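Local coordinates for protein PBP5 (Haemophilus influenzae, PDB 3A3J) that removes the C-terminal D-alanine from cell-wall peptide precursors, as a serine-type D-alanyl-D-alanine carboxypeptidase of the penicillin-binding protein family, at residues 35-40 with 200-205; 95-100 with 184-189; 212-217 with 224-229. One frame throughout, in Å; residues are numbered along the deposited sequence.

Contact 1: 35-40 with 200-205; sequences ASLTKM and GMKTGH. With SO4 (sulfate ion), chain B.
Met40 and Lys202 run antiparallel past each other, with Met40 SD 3.7 Å from Lys202 CB. The same SD meets Met201 CG at 3.8 Å. One methionine chain lies across the other, and the bend of Met40 at its last torsion sets its CE beside Met201 SD. Leu37 reaches the strand with its CD2 branch, 3.4 Å from Lys202 O and alongside Lys202 CG. Met154 of helix 151-164 packs on both Leu37 and Met40.

Some of the closest packing is side chain on carbonyl: Ser36 CB lies 3.2 Å from Thr203 O, and Ala35 CB rests against His205 O. This is the meeting of two signature motifs of the penicillin-recognising enzymes: SxxK, Ser36 to Lys39 at the start of helix 38-51, and KTG, Lys202 to Gly204 on the edge strand 197-206. Ser36 probably forms the acyl-ester intermediate, with Lys39 as proton acceptor.

The polar ends tie into the site. Lys39 bends at its final torsion (chi4 93°) to bond Ser36 OG from NZ at 2.7 Å, and also bonds His140 O. Lys202 leaves the strand with CG anti to N (chi1 172°), then bends twice, passing CD beside Ser36 O; its NZ ends on Ile96 O, with a weak bond to Ser99 OG.

No hydrogen bond joins the segments directly, but a water accepts from Ser36 N at 2.9 Å and from His205 N at 2.9 Å, the pair of amides that would form the oxyanion hole in this family. Thr203, whose CB leaves the strand away from Ser36-Met40, donates from OG1 to sulfate O1 at 2.7 Å; Arg238 holds the same ion.

Contact 2: 95-100 with 184-189; sequences VIVVSG and QPNRNG
Val97 and Val98, at the C-terminal end of helix 88-98 leading into the SxN motif that begins with Ser99, probably an active-site residue, pack against Gln184 to Asn186, where strand 182-185 gives way to a loop. Val98 touches Gln184 at two places: CG1 is 3.7 Å from Gln184 CB, while CG2 is 3.7 Å from Gln184 NE2, whose hydrogen bond goes to Lys77 O. Val97 lies across Asn186. Its CG1, anti to the backbone N (chi1 -172°), is 4.0 Å from Asn186 CB.

The Asn186 amide finds its main partners outside the helix end. OD1 accepts from Asn188 N in an Asx turn, the donor tilted 28° from the carbonyl plane, and ND2 bonds Glu174 O, which together fix the rotation of the group.

Asn186 CA makes a CH...O contact with Val97 O at 3.5 Å (162° at H). One water donates to Val97 O at 2.7 Å and accepts from Arg187 N at 2.9 Å; a second links Ile96 O and, weakly, Asn186 ND2. With no direct hydrogen bond between the segments, the polar coupling of Val97 O and Ile96 O to the loop runs largely through water, beside that one direct CH...O contact.

Contact 3: 212-217 with 224-229; sequences NLVASA and RLISVV
The guanidinium of Arg224 meets Ser216 with its edge: NH1 donates to Ser216 OG at 2.9 Å, and the oxygen lies only 3° out of the guanidinium plane. The arginine chain starts extended and then bends at chi3 (-71°), which folds the head across strand 210-218, so that NH1 also reaches Asp199 of strand 197-206 in a salt bridge. The other flat group, the Asn212 amide, turns away from this pairing and donates from ND2 to Pro34 O.

Both belong to a beta hairpin in the five-stranded antiparallel sheet of the catalytic domain; the segments 212-217 and 224-229 of its strands run antiparallel, at 167°, their axes 4.6 Å apart at closest. Leu213 with Val229, Ala215 with Ser227 and Ala217 with Leu225 are the hydrogen-bonded pairs; the shortest of their bonds is Ser227 N to Ala215 O, at 2.7 Å. Val214 with Val228 and Ser216 with Ile226 are the non-hydrogen-bonded pairs.

On the face of Val214, two valines stand next to each other with the same heading, Val214 CG2 being 4.0 Å from Val228 CG1. Ile226 CG1 rests against Ser216 OG at 3.5 Å, and helix 151-164 packs on this side through Ala155, Ala159 and Ile162. Helix 235-252 lies against the other face, that of Leu213, Leu225, Ser227 and Val229. There a water donates to Leu213 O and hydrogen-bonds with Ser227 OG.

Leu225 O is gripped twice, by Ala217 N at 3.1 Å and by Ser216 OG at 2.8 Å, the two donors arriving from opposite faces of its carbonyl plane.

All three contacts lie within the D-alanyl-D-alanine carboxypeptidase region. Contact 2 is nested inside the chain loop closed by contact 1, and contact 3 follows both. Contacts 1 and 2 have centres about 9 Å apart and converge on the active site: one supplies the SxxK and KTG elements, the other the helix end leading to Ser99. Contacts 1 and 3, about 11 Å apart between centres, share a sheet, because strands 197-206 and 210-218 are neighbours in it; Met201 N to Val214 O and Gly204 O to Asn212 N join them. Contacts 2 and 3 have centres about 16 Å apart and touch through Asn188 and Leu213. The hairpin thus continues inward from the edge strand that borders the catalytic cleft.

Contact 1: 35-40 with 200-205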
loop_
_atom_site.group_PDB
_atom_site.type_symbol
_atom_site.label_atom_id
_atom_site.label_comp_id
_atom_site.label_asym_id
_atom_site.label_seq_id
_atom_site.Cartn_x
_atom_site.Cartn_y
_atom_site.Cartn_z
ATOM N N ALA A 35 -14.487 -2.619 -7.002
ATOM C CA ALA A 35 -14.583 -2.262 -8.428
ATOM C C ALA A 35 -13.147 -2.407 -8.909
ATOM O O ALA A 35 -12.482 -3.328 -8.443
ATOM C CB ALA A 35 -15.088 -0.879 -8.598
ATOM N N SER A 36 -12.656 -1.591 -9.853
ATOM C CA SER A 36 -11.280 -1.816 -10.304
ATOM C C SER A 36 -10.119 -1.685 -9.276
ATOM O O SER A 36 -8.952 -1.951 -9.617
ATOM C CB SER A 36 -10.960 -0.952 -11.508
ATOM O OG SER A 36 -11.379 -1.649 -12.706
ATOM N N LEU A 37 -10.375 -1.289 -8.027
ATOM C CA LEU A 37 -9.184 -1.246 -7.077
ATOM C C LEU A 37 -8.802 -2.716 -6.800
ATOM O O LEU A 37 -7.627 -3.060 -6.435
ATOM C CB LEU A 37 -9.567 -0.581 -5.770
ATOM C CG LEU A 37 -10.138 0.837 -5.863
ATOM C CD1 LEU A 37 -10.547 1.368 -4.461
ATOM C CD2 LEU A 37 -9.143 1.700 -6.523
ATOM N N THR A 38 -9.763 -3.623 -7.090
ATOM C CA THR A 38 -9.447 -5.091 -7.033
ATOM C C THR A 38 -8.184 -5.418 -7.791
ATOM O O THR A 38 -7.361 -6.293 -7.348
ATOM C CB THR A 38 -10.622 -5.952 -7.576
ATOM O OG1 THR A 38 -11.793 -5.666 -6.780
ATOM C CG2 THR A 38 -10.244 -7.478 -7.493
ATOM N N LYS A 39 -7.993 -4.740 -8.940
ATOM C CA LYS A 39 -6.762 -4.991 -9.768
ATOM C C LYS A 39 -5.423 -4.720 -9.099
ATOM O O LYS A 39 -4.351 -5.159 -9.591
ATOM C CB LYS A 39 -6.836 -4.236 -11.112
ATOM C CG LYS A 39 -7.997 -4.822 -11.954
ATOM C CD LYS A 39 -8.448 -3.891 -13.052
ATOM C CE LYS A 39 -9.522 -4.568 -13.969
ATOM N NZ LYS A 39 -10.839 -4.205 -13.445
ATOM N N MET A 40 -5.442 -3.889 -8.063
ATOM C CA MET A 40 -4.220 -3.700 -7.249
ATOM C C MET A 40 -3.758 -5.040 -6.603
ATOM O O MET A 40 -2.610 -5.383 -6.699
ATOM C CB MET A 40 -4.524 -2.662 -6.112
ATOM C CG MET A 40 -4.354 -1.212 -6.644
ATOM S SD MET A 40 -5.012 -0.035 -5.503
ATOM C CE MET A 40 -4.462 -0.444 -3.808
ATOM N N GLY A 200 0.828 7.303 -8.426
ATOM C CA GLY A 200 -0.101 6.169 -8.391
ATOM C C GLY A 200 -1.449 6.641 -7.915
ATOM O O GLY A 200 -1.586 7.789 -7.530
ATOM N N MET A 201 -2.451 5.778 -7.836
ATOM C CA MET A 201 -2.277 4.329 -8.040
ATOM C C MET A 201 -3.356 3.698 -8.932
ATOM O O MET A 201 -3.044 3.087 -9.915
ATOM C CB MET A 201 -2.293 3.656 -6.648
ATOM C CG MET A 201 -2.106 2.197 -6.612
ATOM S SD MET A 201 -1.408 1.662 -4.985
ATOM C CE MET A 201 0.203 2.396 -4.968
ATOM N N LYS A 202 -4.633 3.840 -8.582
ATOM C CA LYS A 202 -5.606 3.073 -9.310
ATOM C C LYS A 202 -6.979 3.652 -9.135
ATOM O O LYS A 202 -7.308 4.063 -8.059
ATOM C CB LYS A 202 -5.585 1.630 -8.720
ATOM C CG LYS A 202 -6.706 0.662 -9.218
ATOM C CD LYS A 202 -6.579 0.267 -10.650
ATOM C CE LYS A 202 -5.215 -0.056 -11.157
ATOM N NZ LYS A 202 -5.487 -0.591 -12.534
ATOM N N THR A 203 -7.800 3.614 -10.185
ATOM C CA THR A 203 -9.146 4.186 -10.160
ATOM C C THR A 203 -10.199 3.118 -10.273
ATOM O O THR A 203 -9.893 2.004 -10.683
ATOM C CB THR A 203 -9.344 5.092 -11.416
ATOM O OG1 THR A 203 -9.020 4.343 -12.614
ATOM C CG2 THR A 203 -8.353 6.231 -11.381
ATOM N N GLY A 204 -11.441 3.454 -9.931
ATOM C CA GLY A 204 -12.515 2.493 -10.080
ATOM C C GLY A 204 -13.841 3.221 -9.949
ATOM O O GLY A 204 -13.881 4.423 -9.584
ATOM N N HIS A 205 -14.924 2.505 -10.236
ATOM C CA HIS A 205 -16.283 3.045 -10.092
ATOM C C HIS A 205 -17.236 1.882 -9.927
ATOM O O HIS A 205 -17.068 0.819 -10.545
ATOM C CB HIS A 205 -16.663 3.950 -11.312
ATOM C CG HIS A 205 -16.563 3.271 -12.652
ATOM N ND1 HIS A 205 -17.587 2.499 -13.180
ATOM C CD2 HIS A 205 -15.547 3.218 -13.550
ATOM C CE1 HIS A 205 -17.191 1.974 -14.321
ATOM N NE2 HIS A 205 -15.966 2.417 -14.587
HETATM S S SO4 B . -12.336 4.263 -14.013
HETATM O O1 SO4 B . -11.230 3.318 -13.813
HETATM O O2 SO4 B . -13.283 4.421 -12.910
HETATM O O3 SO4 B . -11.607 5.481 -14.299
HETATM O O4 SO4 B . -13.284 3.782 -15.087
HETATM O O HOH W 1 -14.002 0.170 -11.736
#

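Contact 2: 95-100 with 184-189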
loop_
_atom_site.group_PDB
_atom_site.type_symbol
_atom_site.label_atom_id
_atom_site.label_comp_id
_atom_site.label_asym_id
_atom_site.label_seq_id
_atom_site.Cartn_x
_atom_site.Cartn_y
_atom_site.Cartn_z
ATOM N N VAL A 95 -3.312 -4.544 -17.263
ATOM C CA VAL A 95 -4.043 -4.520 -15.984
ATOM C C VAL A 95 -3.726 -3.216 -15.205
ATOM O O VAL A 95 -4.606 -2.572 -14.717
ATOM C CB VAL A 95 -3.551 -5.699 -15.061
ATOM C CG1 VAL A 95 -4.152 -5.546 -13.646
ATOM C CG2 VAL A 95 -3.887 -7.071 -15.727
ATOM N N ILE A 96 -2.443 -2.920 -15.052
ATOM C CA ILE A 96 -2.013 -1.772 -14.258
ATOM C C ILE A 96 -2.406 -0.396 -14.866
ATOM O O ILE A 96 -3.117 0.331 -14.226
ATOM C CB ILE A 96 -0.539 -1.787 -14.053
ATOM C CG1 ILE A 96 -0.157 -2.853 -12.992
ATOM C CG2 ILE A 96 -0.093 -0.350 -13.610
ATOM C CD1 ILE A 96 1.365 -3.120 -13.026
ATOM N N VAL A 97 -2.046 -0.121 -16.129
ATOM C CA VAL A 97 -2.373 1.201 -16.786
ATOM C C VAL A 97 -3.826 1.362 -17.198
ATOM O O VAL A 97 -4.424 2.412 -16.915
ATOM C CB VAL A 97 -1.402 1.459 -17.930
ATOM C CG1 VAL A 97 -1.565 2.896 -18.520
ATOM C CG2 VAL A 97 0.025 1.230 -17.385
ATOM N N VAL A 98 -4.456 0.338 -17.791
ATOM C CA VAL A 98 -5.816 0.551 -18.286
ATOM C C VAL A 98 -6.852 -0.372 -17.722
ATOM O O VAL A 98 -7.908 -0.499 -18.298
ATOM C CB VAL A 98 -5.895 0.484 -19.885
ATOM C CG1 VAL A 98 -4.964 1.552 -20.489
ATOM C CG2 VAL A 98 -5.455 -0.862 -20.366
ATOM N N SER A 99 -6.534 -1.056 -16.620
ATOM C CA SER A 99 -7.512 -1.905 -15.949
ATOM C C SER A 99 -8.116 -2.952 -16.900
ATOM O O SER A 99 -9.342 -3.121 -16.957
ATOM C CB SER A 99 -8.623 -1.018 -15.471
ATOM O OG SER A 99 -8.131 -0.336 -14.359
ATOM N N GLY A 100 -7.270 -3.571 -17.722
ATOM C CA GLY A 100 -7.845 -4.501 -18.760
ATOM C C GLY A 100 -8.478 -5.739 -18.132
ATOM O O GLY A 100 -7.780 -6.509 -17.519
ATOM N N GLN A 184 -4.810 3.620 -24.998
ATOM C CA GLN A 184 -5.755 4.120 -24.016
ATOM C C GLN A 184 -4.962 4.795 -22.869
ATOM O O GLN A 184 -3.772 4.480 -22.604
ATOM C CB GLN A 184 -6.676 2.989 -23.496
ATOM C CG GLN A 184 -7.293 2.047 -24.588
ATOM C CD GLN A 184 -8.048 0.863 -23.924
ATOM O OE1 GLN A 184 -9.256 0.937 -23.688
ATOM N NE2 GLN A 184 -7.317 -0.168 -23.531
ATOM N N PRO A 185 -5.607 5.731 -22.198
ATOM C CA PRO A 185 -4.889 6.515 -21.152
ATOM C C PRO A 185 -4.996 5.842 -19.762
ATOM O O PRO A 185 -6.017 5.263 -19.454
ATOM C CB PRO A 185 -5.656 7.863 -21.108
ATOM C CG PRO A 185 -7.071 7.514 -21.483
ATOM C CD PRO A 185 -6.956 6.250 -22.492
ATOM N N ASN A 186 -3.982 5.973 -18.923
ATOM C CA ASN A 186 -4.226 5.887 -17.475
ATOM C C ASN A 186 -5.372 6.785 -17.001
ATOM O O ASN A 186 -5.445 7.932 -17.390
ATOM C CB ASN A 186 -2.931 6.196 -16.782
ATOM C CG ASN A 186 -2.947 5.711 -15.365
ATOM O OD1 ASN A 186 -3.938 5.829 -14.707
ATOM N ND2 ASN A 186 -1.868 5.134 -14.936
ATOM N N ARG A 187 -6.343 6.286 -16.257
ATOM C CA ARG A 187 -7.447 7.144 -15.852
ATOM C C ARG A 187 -7.154 8.002 -14.598
ATOM O O ARG A 187 -8.019 8.721 -14.142
ATOM C CB ARG A 187 -8.682 6.300 -15.603
ATOM C CG ARG A 187 -9.199 5.524 -16.920
ATOM C CD ARG A 187 -9.598 6.617 -18.018
ATOM N NE ARG A 187 -9.948 6.047 -19.326
ATOM C CZ ARG A 187 -10.496 6.738 -20.344
ATOM N NH1 ARG A 187 -10.803 8.047 -20.238
ATOM N NH2 ARG A 187 -10.713 6.121 -21.493
ATOM N N ASN A 188 -5.979 7.864 -13.984
ATOM C CA ASN A 188 -5.695 8.688 -12.776
ATOM C C ASN A 188 -5.240 10.090 -13.287
ATOM O O ASN A 188 -4.057 10.260 -13.677
ATOM C CB ASN A 188 -4.597 7.988 -11.909
ATOM C CG ASN A 188 -4.144 8.838 -10.773
ATOM O OD1 ASN A 188 -4.661 9.961 -10.561
ATOM N ND2 ASN A 188 -3.151 8.345 -10.018
ATOM N N GLY A 189 -6.193 11.023 -13.425
ATOM C CA GLY A 189 -5.853 12.381 -13.959
ATOM C C GLY A 189 -4.697 13.048 -13.182
ATOM O O GLY A 189 -3.931 13.861 -13.717
HETATM O O HOH W 2 -2.305 2.637 -12.749
HETATM O O HOH W 3 -6.610 3.408 -15.723
#

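Contact 3: 212-217 with 224-229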
loop_
_atom_site.group_PDB
_atom_site.type_symbol
_atom_site.label_atom_id
_atom_site.label_comp_id
_atom_site.label_asym_id
_atom_site.label_seq_id
_atom_site.Cartn_x
_atom_site.Cartn_y
_atom_site.Cartn_z
ATOM N N ASN A 212 -14.012 5.836 -7.166
ATOM C CA ASN A 212 -13.044 5.680 -6.120
ATOM C C ASN A 212 -11.651 5.817 -6.683
ATOM O O ASN A 212 -11.435 5.767 -7.914
ATOM C CB ASN A 212 -13.318 4.337 -5.329
ATOM C CG ASN A 212 -13.105 3.086 -6.176
ATOM O OD1 ASN A 212 -12.306 3.059 -7.129
ATOM N ND2 ASN A 212 -13.745 2.026 -5.781
ATOM N N LEU A 213 -10.687 6.096 -5.834
ATOM C CA LEU A 213 -9.346 6.274 -6.366
ATOM C C LEU A 213 -8.380 6.041 -5.240
ATOM O O LEU A 213 -8.646 6.428 -4.147
ATOM C CB LEU A 213 -9.174 7.735 -6.854
ATOM C CG LEU A 213 -7.771 8.282 -7.169
ATOM C CD1 LEU A 213 -7.102 7.504 -8.238
ATOM C CD2 LEU A 213 -7.676 9.838 -7.484
ATOM N N VAL A 214 -7.250 5.415 -5.521
ATOM C CA VAL A 214 -6.188 5.273 -4.587
ATOM C C VAL A 214 -5.024 6.072 -5.135
ATOM O O VAL A 214 -4.579 5.822 -6.232
ATOM C CB VAL A 214 -5.817 3.762 -4.435
ATOM C CG1 VAL A 214 -4.588 3.613 -3.516
ATOM C CG2 VAL A 214 -6.966 3.083 -3.778
ATOM N N ALA A 215 -4.547 7.073 -4.416
ATOM C CA ALA A 215 -3.471 7.887 -4.960
ATOM C C ALA A 215 -2.317 7.902 -3.985
ATOM O O ALA A 215 -2.497 7.734 -2.790
ATOM C CB ALA A 215 -3.980 9.356 -5.277
ATOM N N SER A 216 -1.117 8.070 -4.497
ATOM C CA SER A 216 -0.018 8.244 -3.634
ATOM C C SER A 216 0.861 9.308 -4.267
ATOM O O SER A 216 0.967 9.367 -5.503
ATOM C CB SER A 216 0.752 6.931 -3.474
ATOM O OG SER A 216 1.892 7.099 -2.596
ATOM N N ALA A 217 1.463 10.163 -3.421
ATOM C CA ALA A 217 2.288 11.330 -3.837
ATOM C C ALA A 217 3.454 11.496 -2.863
ATOM O O ALA A 217 3.331 11.119 -1.696
ATOM C CB ALA A 217 1.483 12.591 -3.813
ATOM N N ARG A 224 6.008 10.409 1.908
ATOM C CA ARG A 224 5.069 9.741 0.990
ATOM C C ARG A 224 3.738 9.559 1.637
ATOM O O ARG A 224 3.652 9.023 2.724
ATOM C CB ARG A 224 5.572 8.392 0.427
ATOM C CG ARG A 224 4.483 7.779 -0.571
ATOM C CD ARG A 224 4.923 6.493 -1.183
ATOM N NE ARG A 224 5.987 6.674 -2.163
ATOM C CZ ARG A 224 5.752 6.887 -3.443
ATOM N NH1 ARG A 224 4.491 7.049 -3.832
ATOM N NH2 ARG A 224 6.744 7.033 -4.299
ATOM N N LEU A 225 2.693 10.010 0.968
ATOM C CA LEU A 225 1.339 9.755 1.443
ATOM C C LEU A 225 0.520 8.882 0.474
ATOM O O LEU A 225 0.810 8.816 -0.717
ATOM C CB LEU A 225 0.586 11.077 1.628
ATOM C CG LEU A 225 1.182 12.174 2.577
ATOM C CD1 LEU A 225 0.300 13.512 2.594
ATOM C CD2 LEU A 225 1.398 11.612 3.995
ATOM N N ILE A 226 -0.540 8.278 0.998
ATOM C CA ILE A 226 -1.393 7.489 0.201
ATOM C C ILE A 226 -2.749 7.904 0.612
ATOM O O ILE A 226 -3.011 7.914 1.849
ATOM C CB ILE A 226 -1.191 5.971 0.556
ATOM C CG1 ILE A 226 0.177 5.539 0.070
ATOM C CG2 ILE A 226 -2.327 5.113 -0.053
ATOM C CD1 ILE A 226 0.511 4.107 0.599
ATOM N N SER A 227 -3.621 8.256 -0.357
ATOM C CA SER A 227 -5.022 8.534 -0.025
ATOM C C SER A 227 -5.941 7.526 -0.667
ATOM O O SER A 227 -5.583 6.985 -1.719
ATOM C CB SER A 227 -5.408 9.922 -0.576
ATOM O OG SER A 227 -5.048 10.100 -1.997
ATOM N N VAL A 228 -7.149 7.362 -0.107
ATOM C CA VAL A 228 -8.131 6.531 -0.686
ATOM C C VAL A 228 -9.455 7.243 -0.488
ATOM O O VAL A 228 -9.765 7.623 0.610
ATOM C CB VAL A 228 -8.208 5.064 -0.008
ATOM C CG1 VAL A 228 -9.225 4.208 -0.713
ATOM C CG2 VAL A 228 -6.825 4.379 -0.003
ATOM N N VAL A 229 -10.230 7.421 -1.560
ATOM C CA VAL A 229 -11.585 7.905 -1.439
ATOM C C VAL A 229 -12.552 6.912 -2.130
ATOM O O VAL A 229 -12.247 6.364 -3.199
ATOM C CB VAL A 229 -11.727 9.359 -2.084
ATOM C CG1 VAL A 229 -10.712 10.309 -1.435
ATOM C CG2 VAL A 229 -11.456 9.326 -3.628
HETATM O O HOH W 4 -7.417 9.027 -3.196
#